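Local coordinates for protein ribokinase (Arabidopsis thaliana, PDB 6ILS) that phosphorylates ribose at O-5 in a reaction requiring ATP and magnesium, yielding ribose 5-phosphate for nucleotide and amino-acid synthesis or the pentose phosphate pathway, at residues B[3-8]-B[138-143]; B[149-154]-B[176-181]; B[164-169]-B[184-189]; B[191-196]-B[209-214]. One frame throughout, in Å; residues are numbered along the deposited sequence.

Contact 1 of 4, residues B[3-8]-B[138-143]; sequences PPLVVV and IVLLQR
Strands 5-8 and 138-143 form a buried parallel pair in the interior of the large sheet, Leu5, Val6 and Val7 standing beside Ile138, Val139 and Leu140. Val6 is gripped on both its backbone groups: its N donates to Ile138 O (2.9 Å) and its O accepts from Leu140 N (2.9 Å). Val8 N then donates to Leu140 O at 3.0 Å. Branched and aliphatic residues suit strands covered on both faces. Leu5 CD1 wedges tightly against Leu140 CG (3.5 Å) on the face backed by helix 257-270, crossing Leu140 at about a right angle. Gln142 bends at its second torsion (chi2 74°), bringing NE2 to Val7 CG1 (3.6 Å) while NE2 hydrogen-bonds to Gln45 OE1. A leucine in its place would probably leave Gln45 OE1 without this donor. Beyond, a water takes the N-H of Gln142 (N to water 2.9 Å) and lies 2.6 Å from Val8 O, bridging the strands. Parallel strands between helical layers are the core of the Rossmann-like PfkB fold.

Contact 2 of 4, residues B[149-154]-B[176-181]; sequences INIQVA and PNELLD
The carboxylate of Glu178 turns one face to Ile151, whose two methyl groups both lie over it: CG2 stands 3.8 Å from CD of Glu178, and CD1 of Ile151 meets OE1 at 3.7 Å. OE2 forms a salt bridge with Lys155, which probably offsets the charge beside the hydrocarbon of Ile151. Extended beyond CG, the Glu178 chain crosses Ile151 at about a right angle and suits this solvent side. The amide of Asn150 is engaged outside the pair, ND2 with Gln142 O; across the contact it is Asn150 CB that touches, 4.0 Å from Leu179 CD1. These residues bring together helix 147-158 and the short helix 177-180, successive helical links between parallel strands of the alpha/beta fold. Leu179 and Ile151 carry most of the packing, Leu179 on the buried side: with CG anti to its N (chi1 -179°), its CD1 lies against Asn150 and within 4.2 Å of Ala154 CB, while its own CB meets Ile151 CG1 at 3.9 Å. The small Ala154 suits this close approach. Pro176, at the N-cap, lends its ring CB to Ile151 CD1, and its O accepts from both Leu179 N and Leu180 N.

Contact 3 of 4, residues B[164-169]-B[184-189]; sequences VILDVG and DILSPN. With ATP (adenosine-5'-triphosphate), chain E.
Leu166 and Leu186 lie side by side on one face of the parallel pair 164-169 and 185-187, CD2 of the first 3.9 Å from CD1 of the second. The same Leu186 methyl meets Val168 CG2 at 3.6 Å, and Val168 CG2 also rests on Pro188 CB. On the reverse face Ile165 and Ile185 lie side by side and pack on helix 257-270. Backbone bonds stitch the strands, among them Leu166 N to Ile185 O and Ser187 N to Leu166 O. At the outer end the side chain of Asp184 extends the pairing, OD2 accepting from Val164 N (2.8 Å) through its anti lone pair. At the other end Asp167 OD1 closes an Asx turn with Gly169 N (2.9 Å) and forms a salt bridge with Lys225. Asn189 is held at both ends of its amide: OD1 caps Glu192 N, and ND2 donates to O3G of ATP (2.8 Å, 161°). The cap probably helps fix which way the amide faces, presenting an N-H donor to the anionic gamma-phosphate, the group passed to ribose.

Contact 4 of 4, residues B[191-196]-B[209-214]; sequences TELSRL and QAVAKC
Leu193 and Ala210 make the close part of this helix-helix contact, where Leu193 CG sits 3.8 Å from the CB of Ala210. The two methyls of Leu193 part here: CD1 meets Cys214 SG (3.6 Å), while CD2 lies near Ala210 CB and Val211 CG2. With CG anti to the Leu193 N (chi1 176°), the branch is carried straight out from helix 190-197 into the groove between residues one turn apart on the other helix. Alanine suits this flank, its small CB letting the leucine branch come close, and the sulfur of Cys214 offers a soft, apolar surface. Shortening the Leu193 side chain to an alanine is likely to open a gap beside Ala210 CB and take away the Leu193 contact of the Cys214 sulfur. The packing is looser at the end where Leu196, partly exposed, adds a single touch of CD2 on the Cys214 sulfur at 3.9 Å. Beyond it the outer surfaces carry polar residues: Arg195 turns from the interface to form a salt bridge with Asp172, and Gln209 is exposed. The axes of the two segments cross at 58° and come within 9.9 Å. Together helices 190-197 and 204-216 link strand 185-187 to its parallel neighbour 221-225, on which Val211 and Cys214 also rest, while Thr197 packs beside Ala210 and Cys214.

Overall arrangement
Contacts 1 and 3 belong to one sheet, their centres 11 Å apart, and are joined where strands 138-143 and 164-170 pair: Leu141 O lies 2.8 Å from Asp167 N. Contact 2 packs helices against one face of this sheet, with Leu179 CD2 3.8 Å from Leu166 CD2, and contact 4 continues the helical layer, Leu196 CD2 meeting Leu186 CD2 at 3.6 Å. Contacts 1 and 4, 23 Å apart between centres, do not touch. The strands of contacts 1 and 3 end toward the active site: the side chain of Gln142 lies about 8 Å from bound ribose and that of Asp167 about 6 Å, while Asn189 of contact 3 reaches ATP itself.

Contact 1 of 4, residues B[3-8]-B[138-143]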
loop_
_atom_site.group_PDB
_atom_site.type_symbol
_atom_site.label_atom_id
_atom_site.label_comp_id
_atom_site.label_asym_id
_atom_site.label_seq_id
_atom_site.Cartn_x
_atom_site.Cartn_y
_atom_site.Cartn_z
ATOM N N PRO B 3 8.285 -31.046 -17.457
ATOM C CA PRO B 3 7.052 -30.284 -17.664
ATOM C C PRO B 3 6.712 -29.484 -16.412
ATOM O O PRO B 3 6.568 -30.043 -15.329
ATOM C CB PRO B 3 6.001 -31.367 -17.971
ATOM C CG PRO B 3 6.639 -32.668 -17.564
ATOM C CD PRO B 3 8.106 -32.479 -17.755
ATOM N N PRO B 4 6.622 -28.162 -16.565
ATOM C CA PRO B 4 6.642 -27.269 -15.411
ATOM C C PRO B 4 5.356 -27.221 -14.623
ATOM O O PRO B 4 4.268 -27.519 -15.141
ATOM C CB PRO B 4 6.907 -25.898 -16.045
ATOM C CG PRO B 4 6.300 -26.015 -17.408
ATOM C CD PRO B 4 6.608 -27.423 -17.839
ATOM N N LEU B 5 5.497 -26.826 -13.358
ATOM C CA LEU B 5 4.352 -26.372 -12.580
ATOM C C LEU B 5 3.918 -25.031 -13.132
ATOM O O LEU B 5 4.703 -24.071 -13.165
ATOM C CB LEU B 5 4.691 -26.247 -11.087
ATOM C CG LEU B 5 3.734 -25.395 -10.238
ATOM C CD1 LEU B 5 2.373 -26.065 -10.129
ATOM C CD2 LEU B 5 4.318 -25.148 -8.843
ATOM N N VAL B 6 2.671 -24.953 -13.579
ATOM C CA VAL B 6 2.151 -23.678 -14.060
ATOM C C VAL B 6 1.020 -23.173 -13.186
ATOM O O VAL B 6 -0.018 -23.816 -13.034
ATOM C CB VAL B 6 1.675 -23.775 -15.512
ATOM C CG1 VAL B 6 1.081 -22.433 -15.950
ATOM C CG2 VAL B 6 2.827 -24.176 -16.388
ATOM N N VAL B 7 1.256 -22.019 -12.570
ATOM C CA VAL B 7 0.300 -21.389 -11.682
ATOM C C VAL B 7 -0.345 -20.228 -12.409
ATOM O O VAL B 7 0.340 -19.287 -12.829
ATOM C CB VAL B 7 0.980 -20.867 -10.378
ATOM C CG1 VAL B 7 -0.057 -20.274 -9.434
ATOM C CG2 VAL B 7 1.782 -22.001 -9.696
ATOM N N VAL B 8 -1.657 -20.301 -12.578
ATOM C CA VAL B 8 -2.395 -19.198 -13.143
ATOM C C VAL B 8 -3.222 -18.604 -12.033
ATOM O O VAL B 8 -4.055 -19.280 -11.427
ATOM C CB VAL B 8 -3.294 -19.640 -14.320
ATOM C CG1 VAL B 8 -3.968 -18.402 -14.946
ATOM C CG2 VAL B 8 -2.461 -20.395 -15.359
ATOM N N ILE B 138 1.655 -29.836 -14.470
ATOM C CA ILE B 138 0.572 -29.732 -13.499
ATOM C C ILE B 138 0.180 -28.267 -13.404
ATOM O O ILE B 138 1.030 -27.393 -13.514
ATOM C CB ILE B 138 0.984 -30.308 -12.107
ATOM C CG1 ILE B 138 -0.214 -30.368 -11.172
ATOM C CG2 ILE B 138 2.126 -29.495 -11.464
ATOM C CD1 ILE B 138 -0.060 -31.405 -10.061
ATOM N N VAL B 139 -1.106 -27.989 -13.255
ATOM C CA VAL B 139 -1.579 -26.609 -13.249
ATOM C C VAL B 139 -2.316 -26.298 -11.951
ATOM O O VAL B 139 -3.118 -27.113 -11.493
ATOM C CB VAL B 139 -2.513 -26.329 -14.476
ATOM C CG1 VAL B 139 -3.162 -24.958 -14.372
ATOM C CG2 VAL B 139 -1.728 -26.456 -15.762
ATOM N N LEU B 140 -2.024 -25.135 -11.346
ATOM C CA LEU B 140 -2.652 -24.709 -10.094
ATOM C C LEU B 140 -3.430 -23.427 -10.289
ATOM O O LEU B 140 -2.882 -22.467 -10.828
ATOM C CB LEU B 140 -1.603 -24.448 -8.986
ATOM C CG LEU B 140 -0.641 -25.524 -8.538
ATOM C CD1 LEU B 140 -0.038 -25.159 -7.149
ATOM C CD2 LEU B 140 -1.301 -26.890 -8.542
ATOM N N LEU B 141 -4.685 -23.431 -9.843
ATOM C CA LEU B 141 -5.593 -22.288 -9.874
ATOM C C LEU B 141 -6.089 -21.976 -8.466
ATOM O O LEU B 141 -6.073 -22.855 -7.590
ATOM C CB LEU B 141 -6.790 -22.601 -10.796
ATOM C CG LEU B 141 -6.426 -23.189 -12.157
ATOM C CD1 LEU B 141 -7.693 -23.685 -12.882
ATOM C CD2 LEU B 141 -5.656 -22.151 -13.042
ATOM N N GLN B 142 -6.533 -20.739 -8.240
ATOM C CA GLN B 142 -7.240 -20.376 -7.019
ATOM C C GLN B 142 -8.460 -19.529 -7.404
ATOM O O GLN B 142 -8.806 -19.451 -8.578
ATOM C CB GLN B 142 -6.344 -19.605 -6.040
ATOM C CG GLN B 142 -4.883 -20.054 -6.042
ATOM C CD GLN B 142 -4.126 -19.571 -7.284
ATOM O OE1 GLN B 142 -4.306 -18.432 -7.756
ATOM N NE2 GLN B 142 -3.291 -20.435 -7.815
ATOM N N ARG B 143 -9.090 -18.881 -6.430
ATOM C CA ARG B 143 -10.273 -18.090 -6.755
ATOM C C ARG B 143 -10.100 -16.609 -6.478
ATOM O O ARG B 143 -10.915 -15.985 -5.798
ATOM C CB ARG B 143 -11.465 -18.660 -6.018
ATOM C CG ARG B 143 -11.660 -20.107 -6.415
ATOM C CD ARG B 143 -13.108 -20.522 -6.441
ATOM N NE ARG B 143 -13.935 -19.713 -7.341
ATOM C CZ ARG B 143 -15.070 -19.140 -6.955
ATOM N NH1 ARG B 143 -15.466 -19.271 -5.695
ATOM N NH2 ARG B 143 -15.797 -18.426 -7.806
HETATM O O HOH W 1 -6.547 -19.036 -10.618
#

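Contact 2 of 4, residues B[149-154]-B[176-181]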
loop_
_atom_site.group_PDB
_atom_site.type_symbol
_atom_site.label_atom_id
_atom_site.label_comp_id
_atom_site.label_asym_id
_atom_site.label_seq_id
_atom_site.Cartn_x
_atom_site.Cartn_y
_atom_site.Cartn_z
ATOM N N ILE B 149 -11.773 -16.945 -16.657
ATOM C CA ILE B 149 -10.393 -17.275 -16.952
ATOM C C ILE B 149 -10.036 -18.656 -16.408
ATOM O O ILE B 149 -9.391 -19.442 -17.097
ATOM C CB ILE B 149 -9.447 -16.197 -16.363
ATOM C CG1 ILE B 149 -9.762 -14.841 -17.001
ATOM C CG2 ILE B 149 -7.987 -16.585 -16.581
ATOM C CD1 ILE B 149 -9.610 -14.840 -18.513
ATOM N N ASN B 150 -10.452 -18.951 -15.173
ATOM C CA ASN B 150 -10.190 -20.284 -14.619
ATOM C C ASN B 150 -10.809 -21.384 -15.470
ATOM O O ASN B 150 -10.206 -22.434 -15.669
ATOM C CB ASN B 150 -10.718 -20.407 -13.193
ATOM C CG ASN B 150 -9.752 -19.848 -12.165
ATOM O OD1 ASN B 150 -8.539 -19.825 -12.385
ATOM N ND2 ASN B 150 -10.286 -19.391 -11.052
ATOM N N ILE B 151 -12.019 -21.133 -15.960
ATOM C CA ILE B 151 -12.720 -22.133 -16.774
ATOM C C ILE B 151 -11.952 -22.397 -18.061
ATOM O O ILE B 151 -11.691 -23.540 -18.408
ATOM C CB ILE B 151 -14.171 -21.695 -17.063
ATOM C CG1 ILE B 151 -15.006 -21.840 -15.792
ATOM C CG2 ILE B 151 -14.766 -22.539 -18.192
ATOM C CD1 ILE B 151 -16.339 -21.151 -15.838
ATOM N N GLN B 152 -11.509 -21.338 -18.730
ATOM C CA GLN B 152 -10.772 -21.492 -19.970
ATOM C C GLN B 152 -9.450 -22.230 -19.784
ATOM O O GLN B 152 -9.045 -23.020 -20.637
ATOM C CB GLN B 152 -10.520 -20.115 -20.611
ATOM C CG GLN B 152 -11.800 -19.383 -21.017
ATOM C CD GLN B 152 -11.522 -17.999 -21.580
ATOM O OE1 GLN B 152 -10.760 -17.841 -22.541
ATOM N NE2 GLN B 152 -12.113 -16.986 -20.960
ATOM N N VAL B 153 -8.756 -21.966 -18.679
ATOM C CA VAL B 153 -7.480 -22.636 -18.435
ATOM C C VAL B 153 -7.697 -24.130 -18.173
ATOM O O VAL B 153 -7.026 -24.982 -18.749
ATOM C CB VAL B 153 -6.739 -21.987 -17.237
ATOM C CG1 VAL B 153 -5.564 -22.859 -16.789
ATOM C CG2 VAL B 153 -6.269 -20.594 -17.617
ATOM N N ALA B 154 -8.644 -24.432 -17.299
ATOM C CA ALA B 154 -8.895 -25.814 -16.909
ATOM C C ALA B 154 -9.308 -26.643 -18.124
ATOM O O ALA B 154 -8.802 -27.744 -18.332
ATOM C CB ALA B 154 -9.951 -25.871 -15.844
ATOM N N PRO B 176 -18.635 -22.287 -10.040
ATOM C CA PRO B 176 -19.385 -22.729 -11.220
ATOM C C PRO B 176 -19.138 -24.199 -11.515
ATOM O O PRO B 176 -17.992 -24.640 -11.478
ATOM C CB PRO B 176 -18.818 -21.861 -12.344
ATOM C CG PRO B 176 -18.211 -20.682 -11.657
ATOM C CD PRO B 176 -17.699 -21.193 -10.355
ATOM N N ASN B 177 -20.192 -24.950 -11.814
ATOM C CA ASN B 177 -20.045 -26.384 -12.046
ATOM C C ASN B 177 -19.226 -26.673 -13.267
ATOM O O ASN B 177 -18.603 -27.725 -13.381
ATOM C CB ASN B 177 -21.420 -27.043 -12.177
ATOM C CG ASN B 177 -22.135 -27.108 -10.864
ATOM O OD1 ASN B 177 -21.593 -27.624 -9.888
ATOM N ND2 ASN B 177 -23.335 -26.551 -10.809
ATOM N N GLU B 178 -19.244 -25.728 -14.193
ATOM C CA GLU B 178 -18.437 -25.816 -15.382
ATOM C C GLU B 178 -16.967 -25.874 -14.968
ATOM O O GLU B 178 -16.154 -26.546 -15.599
ATOM C CB GLU B 178 -18.718 -24.616 -16.282
ATOM C CG GLU B 178 -18.070 -24.693 -17.622
ATOM C CD GLU B 178 -18.412 -23.494 -18.462
ATOM O OE1 GLU B 178 -19.012 -22.542 -17.910
ATOM O OE2 GLU B 178 -18.081 -23.499 -19.668
ATOM N N LEU B 179 -16.641 -25.190 -13.878
ATOM C CA LEU B 179 -15.258 -25.185 -13.405
ATOM C C LEU B 179 -14.953 -26.493 -12.676
ATOM O O LEU B 179 -13.960 -27.157 -12.977
ATOM C CB LEU B 179 -15.001 -23.974 -12.507
ATOM C CG LEU B 179 -13.561 -23.844 -11.972
ATOM C CD1 LEU B 179 -12.537 -23.935 -13.096
ATOM C CD2 LEU B 179 -13.406 -22.555 -11.179
ATOM N N LEU B 180 -15.803 -26.854 -11.718
ATOM C CA LEU B 180 -15.674 -28.129 -11.002
ATOM C C LEU B 180 -15.547 -29.327 -11.950
ATOM O O LEU B 180 -14.762 -30.246 -11.703
ATOM C CB LEU B 180 -16.864 -28.328 -10.052
ATOM C CG LEU B 180 -17.006 -27.312 -8.920
ATOM C CD1 LEU B 180 -18.305 -27.503 -8.150
ATOM C CD2 LEU B 180 -15.809 -27.376 -7.963
ATOM N N ASP B 181 -16.297 -29.317 -13.051
ATOM C CA ASP B 181 -16.235 -30.417 -14.017
ATOM C C ASP B 181 -14.928 -30.498 -14.789
ATOM O O ASP B 181 -14.663 -31.501 -15.448
ATOM C CB ASP B 181 -17.376 -30.306 -15.044
ATOM C CG ASP B 181 -18.673 -30.917 -14.555
ATOM O OD1 ASP B 181 -18.626 -31.906 -13.791
ATOM O OD2 ASP B 181 -19.746 -30.406 -14.949
#

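Contact 3 of 4, residues B[164-169]-B[184-189]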
loop_
_atom_site.group_PDB
_atom_site.type_symbol
_atom_site.label_atom_id
_atom_site.label_comp_id
_atom_site.label_asym_id
_atom_site.label_seq_id
_atom_site.Cartn_x
_atom_site.Cartn_y
_atom_site.Cartn_z
ATOM N N VAL B 164 -5.104 -30.771 -12.950
ATOM C CA VAL B 164 -5.449 -29.407 -12.579
ATOM C C VAL B 164 -5.960 -29.366 -11.161
ATOM O O VAL B 164 -6.910 -30.082 -10.813
ATOM C CB VAL B 164 -6.530 -28.818 -13.512
ATOM C CG1 VAL B 164 -6.872 -27.392 -13.101
ATOM C CG2 VAL B 164 -6.059 -28.869 -14.946
ATOM N N ILE B 165 -5.334 -28.528 -10.342
ATOM C CA ILE B 165 -5.738 -28.342 -8.956
ATOM C C ILE B 165 -6.358 -26.973 -8.764
ATOM O O ILE B 165 -5.769 -25.953 -9.140
ATOM C CB ILE B 165 -4.514 -28.497 -7.980
ATOM C CG1 ILE B 165 -3.857 -29.864 -8.179
ATOM C CG2 ILE B 165 -4.961 -28.264 -6.542
ATOM C CD1 ILE B 165 -2.630 -30.107 -7.296
ATOM N N LEU B 166 -7.549 -26.948 -8.181
ATOM C CA LEU B 166 -8.209 -25.711 -7.852
ATOM C C LEU B 166 -8.251 -25.527 -6.345
ATOM O O LEU B 166 -8.922 -26.269 -5.617
ATOM C CB LEU B 166 -9.631 -25.667 -8.444
ATOM C CG LEU B 166 -10.483 -24.484 -7.999
ATOM C CD1 LEU B 166 -9.948 -23.143 -8.547
ATOM C CD2 LEU B 166 -11.955 -24.687 -8.437
ATOM N N ASP B 167 -7.499 -24.535 -5.885
ATOM C CA ASP B 167 -7.520 -24.112 -4.498
ATOM C C ASP B 167 -8.756 -23.255 -4.364
ATOM O O ASP B 167 -9.018 -22.408 -5.226
ATOM C CB ASP B 167 -6.217 -23.363 -4.157
ATOM C CG ASP B 167 -6.260 -22.651 -2.817
ATOM O OD1 ASP B 167 -7.093 -22.990 -1.958
ATOM O OD2 ASP B 167 -5.440 -21.719 -2.625
ATOM N N VAL B 168 -9.536 -23.488 -3.317
ATOM C CA VAL B 168 -10.829 -22.824 -3.193
ATOM C C VAL B 168 -10.632 -21.472 -2.536
ATOM O O VAL B 168 -11.531 -20.634 -2.518
ATOM C CB VAL B 168 -11.839 -23.711 -2.412
ATOM C CG1 VAL B 168 -13.193 -23.037 -2.300
ATOM C CG2 VAL B 168 -12.008 -25.009 -3.137
ATOM N N GLY B 169 -9.421 -21.233 -2.036
ATOM C CA GLY B 169 -9.109 -19.960 -1.416
ATOM C C GLY B 169 -9.331 -18.790 -2.360
ATOM O O GLY B 169 -9.039 -18.877 -3.559
ATOM N N ASP B 184 -9.182 -31.563 -11.695
ATOM C CA ASP B 184 -8.937 -32.930 -11.238
ATOM C C ASP B 184 -8.966 -33.007 -9.715
ATOM O O ASP B 184 -9.511 -33.943 -9.131
ATOM C CB ASP B 184 -7.597 -33.442 -11.768
ATOM C CG ASP B 184 -7.567 -33.543 -13.288
ATOM O OD1 ASP B 184 -8.117 -34.527 -13.826
ATOM O OD2 ASP B 184 -6.995 -32.648 -13.951
ATOM N N ILE B 185 -8.380 -32.009 -9.065
ATOM C CA ILE B 185 -8.331 -32.005 -7.615
ATOM C C ILE B 185 -8.868 -30.698 -7.085
ATOM O O ILE B 185 -8.422 -29.632 -7.498
ATOM C CB ILE B 185 -6.885 -32.211 -7.104
ATOM C CG1 ILE B 185 -6.330 -33.535 -7.620
ATOM C CG2 ILE B 185 -6.849 -32.127 -5.583
ATOM C CD1 ILE B 185 -4.867 -33.785 -7.271
ATOM N N LEU B 186 -9.828 -30.779 -6.174
ATOM C CA LEU B 186 -10.354 -29.618 -5.487
ATOM C C LEU B 186 -9.656 -29.520 -4.130
ATOM O O LEU B 186 -9.547 -30.531 -3.424
ATOM C CB LEU B 186 -11.879 -29.732 -5.303
ATOM C CG LEU B 186 -12.575 -28.509 -4.710
ATOM C CD1 LEU B 186 -12.592 -27.371 -5.727
ATOM C CD2 LEU B 186 -14.011 -28.848 -4.267
ATOM N N SER B 187 -9.175 -28.337 -3.755
ATOM C CA SER B 187 -8.517 -28.221 -2.449
ATOM C C SER B 187 -9.098 -27.109 -1.569
ATOM O O SER B 187 -8.646 -25.964 -1.609
ATOM C CB SER B 187 -6.995 -28.023 -2.634
ATOM O OG SER B 187 -6.303 -28.168 -1.389
ATOM N N PRO B 188 -10.117 -27.452 -0.762
ATOM C CA PRO B 188 -10.720 -26.534 0.196
ATOM C C PRO B 188 -10.201 -26.746 1.603
ATOM O O PRO B 188 -9.759 -27.851 1.921
ATOM C CB PRO B 188 -12.194 -26.920 0.150
ATOM C CG PRO B 188 -12.126 -28.415 0.005
ATOM C CD PRO B 188 -10.902 -28.697 -0.874
ATOM N N ASN B 189 -10.290 -25.722 2.438
ATOM C CA ASN B 189 -10.187 -25.949 3.866
ATOM C C ASN B 189 -11.572 -26.324 4.398
ATOM O O ASN B 189 -12.511 -26.500 3.618
ATOM C CB ASN B 189 -9.611 -24.730 4.611
ATOM C CG ASN B 189 -10.472 -23.480 4.497
ATOM O OD1 ASN B 189 -11.661 -23.537 4.186
ATOM N ND2 ASN B 189 -9.860 -22.335 4.765
HETATM P PG ATP E . -5.991 -22.458 4.381
HETATM O O1G ATP E . -6.338 -22.837 2.987
HETATM O O2G ATP E . -4.891 -21.407 4.393
HETATM O O3G ATP E . -7.167 -21.864 5.092
HETATM P PB ATP E . -5.870 -24.168 6.609
HETATM O O1B ATP E . -5.277 -25.471 6.927
HETATM O O2B ATP E . -7.309 -24.293 6.820
HETATM O O3B ATP E . -5.533 -23.813 5.106
HETATM P PA ATP E . -4.196 -22.799 8.553
HETATM O O1A ATP E . -4.694 -23.216 9.932
HETATM O O2A ATP E . -3.706 -21.374 8.595
HETATM O O3A ATP E . -5.375 -22.916 7.501
HETATM O "O5'" ATP E . -2.997 -23.720 8.144
HETATM C "C5'" ATP E . -2.423 -23.614 6.856
HETATM C "C4'" ATP E . -1.415 -24.826 6.682
HETATM O "O4'" ATP E . -0.385 -24.797 7.832
HETATM C "C3'" ATP E . -2.049 -25.914 6.798
HETATM O "O3'" ATP E . -1.513 -26.900 5.897
HETATM C "C2'" ATP E . -1.817 -26.444 8.353
HETATM O "O2'" ATP E . -2.030 -27.884 8.351
HETATM C "C1'" ATP E . -0.645 -26.073 8.672
HETATM N N9 ATP E . -0.614 -25.615 10.074
HETATM C C8 ATP E . -1.340 -24.818 10.912
HETATM N N7 ATP E . -0.731 -24.836 12.129
HETATM C C5 ATP E . 0.379 -25.639 12.037
HETATM C C6 ATP E . 1.346 -25.999 12.974
HETATM N N6 ATP E . 1.428 -25.602 14.353
HETATM N N1 ATP E . 2.335 -26.815 12.617
HETATM C C2 ATP E . 2.415 -27.292 11.325
HETATM N N3 ATP E . 1.483 -26.946 10.400
HETATM C C4 ATP E . 0.458 -26.117 10.769
#

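Contact 4 of 4, residues B[191-196]-B[209-214]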
loop_
_atom_site.group_PDB
_atom_site.type_symbol
_atom_site.label_atom_id
_atom_site.label_comp_id
_atom_site.label_asym_id
_atom_site.label_seq_id
_atom_site.Cartn_x
_atom_site.Cartn_y
_atom_site.Cartn_z
ATOM N N THR B 191 -13.770 -24.594 6.217
ATOM C CA THR B 191 -14.787 -23.562 6.036
ATOM C C THR B 191 -15.220 -23.447 4.571
ATOM O O THR B 191 -16.406 -23.309 4.273
ATOM C CB THR B 191 -14.275 -22.226 6.544
ATOM O OG1 THR B 191 -13.883 -22.379 7.914
ATOM C CG2 THR B 191 -15.357 -21.151 6.438
ATOM N N GLU B 192 -14.261 -23.530 3.655
ATOM C CA GLU B 192 -14.567 -23.481 2.231
ATOM C C GLU B 192 -15.364 -24.696 1.799
ATOM O O GLU B 192 -16.251 -24.596 0.951
ATOM C CB GLU B 192 -13.281 -23.370 1.409
ATOM C CG GLU B 192 -12.589 -22.037 1.636
ATOM C CD GLU B 192 -11.115 -22.032 1.267
ATOM O OE1 GLU B 192 -10.564 -23.090 0.878
ATOM O OE2 GLU B 192 -10.517 -20.942 1.373
ATOM N N LEU B 193 -15.055 -25.848 2.386
ATOM C CA LEU B 193 -15.763 -27.072 2.038
ATOM C C LEU B 193 -17.211 -26.998 2.515
ATOM O O LEU B 193 -18.115 -27.441 1.821
ATOM C CB LEU B 193 -15.072 -28.291 2.648
ATOM C CG LEU B 193 -15.740 -29.655 2.453
ATOM C CD1 LEU B 193 -15.790 -30.071 0.995
ATOM C CD2 LEU B 193 -14.983 -30.696 3.298
ATOM N N SER B 194 -17.407 -26.437 3.704
ATOM C CA SER B 194 -18.746 -26.247 4.261
ATOM C C SER B 194 -19.553 -25.219 3.474
ATOM O O SER B 194 -20.732 -25.433 3.191
ATOM C CB SER B 194 -18.657 -25.813 5.723
ATOM O OG SER B 194 -19.939 -25.483 6.228
ATOM N N ARG B 195 -18.922 -24.093 3.140
ATOM C CA ARG B 195 -19.586 -23.062 2.348
ATOM C C ARG B 195 -20.024 -23.608 0.993
ATOM O O ARG B 195 -21.174 -23.424 0.589
ATOM C CB ARG B 195 -18.673 -21.855 2.145
ATOM C CG ARG B 195 -19.322 -20.732 1.357
ATOM C CD ARG B 195 -18.272 -19.842 0.724
ATOM N NE ARG B 195 -17.200 -19.538 1.662
ATOM C CZ ARG B 195 -15.904 -19.576 1.361
ATOM N NH1 ARG B 195 -15.008 -19.287 2.295
ATOM N NH2 ARG B 195 -15.503 -19.902 0.132
ATOM N N LEU B 196 -19.103 -24.285 0.309
ATOM C CA LEU B 196 -19.341 -24.842 -1.022
ATOM C C LEU B 196 -20.398 -25.951 -1.046
ATOM O O LEU B 196 -21.167 -26.066 -2.001
ATOM C CB LEU B 196 -18.034 -25.388 -1.603
ATOM C CG LEU B 196 -18.195 -26.504 -2.635
ATOM C CD1 LEU B 196 -18.588 -25.913 -3.988
ATOM C CD2 LEU B 196 -16.961 -27.376 -2.746
ATOM N N GLN B 209 -18.732 -36.725 4.338
ATOM C CA GLN B 209 -20.006 -36.591 3.651
ATOM C C GLN B 209 -20.060 -35.295 2.838
ATOM O O GLN B 209 -20.699 -35.242 1.783
ATOM C CB GLN B 209 -21.159 -36.657 4.656
ATOM C CG GLN B 209 -21.363 -38.065 5.211
ATOM C CD GLN B 209 -21.180 -39.138 4.145
ATOM O OE1 GLN B 209 -21.998 -39.278 3.234
ATOM N NE2 GLN B 209 -20.088 -39.894 4.247
ATOM N N ALA B 210 -19.387 -34.253 3.318
ATOM C CA ALA B 210 -19.284 -33.039 2.515
ATOM C C ALA B 210 -18.493 -33.350 1.242
ATOM O O ALA B 210 -18.843 -32.875 0.157
ATOM C CB ALA B 210 -18.637 -31.913 3.312
ATOM N N VAL B 211 -17.455 -34.184 1.376
ATOM C CA VAL B 211 -16.637 -34.610 0.243
ATOM C C VAL B 211 -17.415 -35.504 -0.723
ATOM O O VAL B 211 -17.256 -35.408 -1.946
ATOM C CB VAL B 211 -15.348 -35.356 0.725
ATOM C CG1 VAL B 211 -14.672 -36.076 -0.435
ATOM C CG2 VAL B 211 -14.375 -34.369 1.421
ATOM N N ALA B 212 -18.253 -36.384 -0.181
ATOM C CA ALA B 212 -19.136 -37.196 -1.020
ATOM C C ALA B 212 -20.015 -36.280 -1.891
ATOM O O ALA B 212 -20.228 -36.557 -3.069
ATOM C CB ALA B 212 -19.998 -38.129 -0.157
ATOM N N LYS B 213 -20.506 -35.190 -1.306
ATOM C CA LYS B 213 -21.212 -34.163 -2.075
ATOM C C LYS B 213 -20.324 -33.609 -3.193
ATOM O O LYS B 213 -20.794 -33.401 -4.307
ATOM C CB LYS B 213 -21.668 -33.022 -1.173
ATOM N N CYS B 214 -19.038 -33.387 -2.898
ATOM C CA CYS B 214 -18.104 -32.934 -3.930
ATOM C C CYS B 214 -17.955 -33.967 -5.038
ATOM O O CYS B 214 -17.838 -33.612 -6.199
ATOM C CB CYS B 214 -16.717 -32.604 -3.337
ATOM S SG CYS B 214 -16.743 -31.231 -2.232
#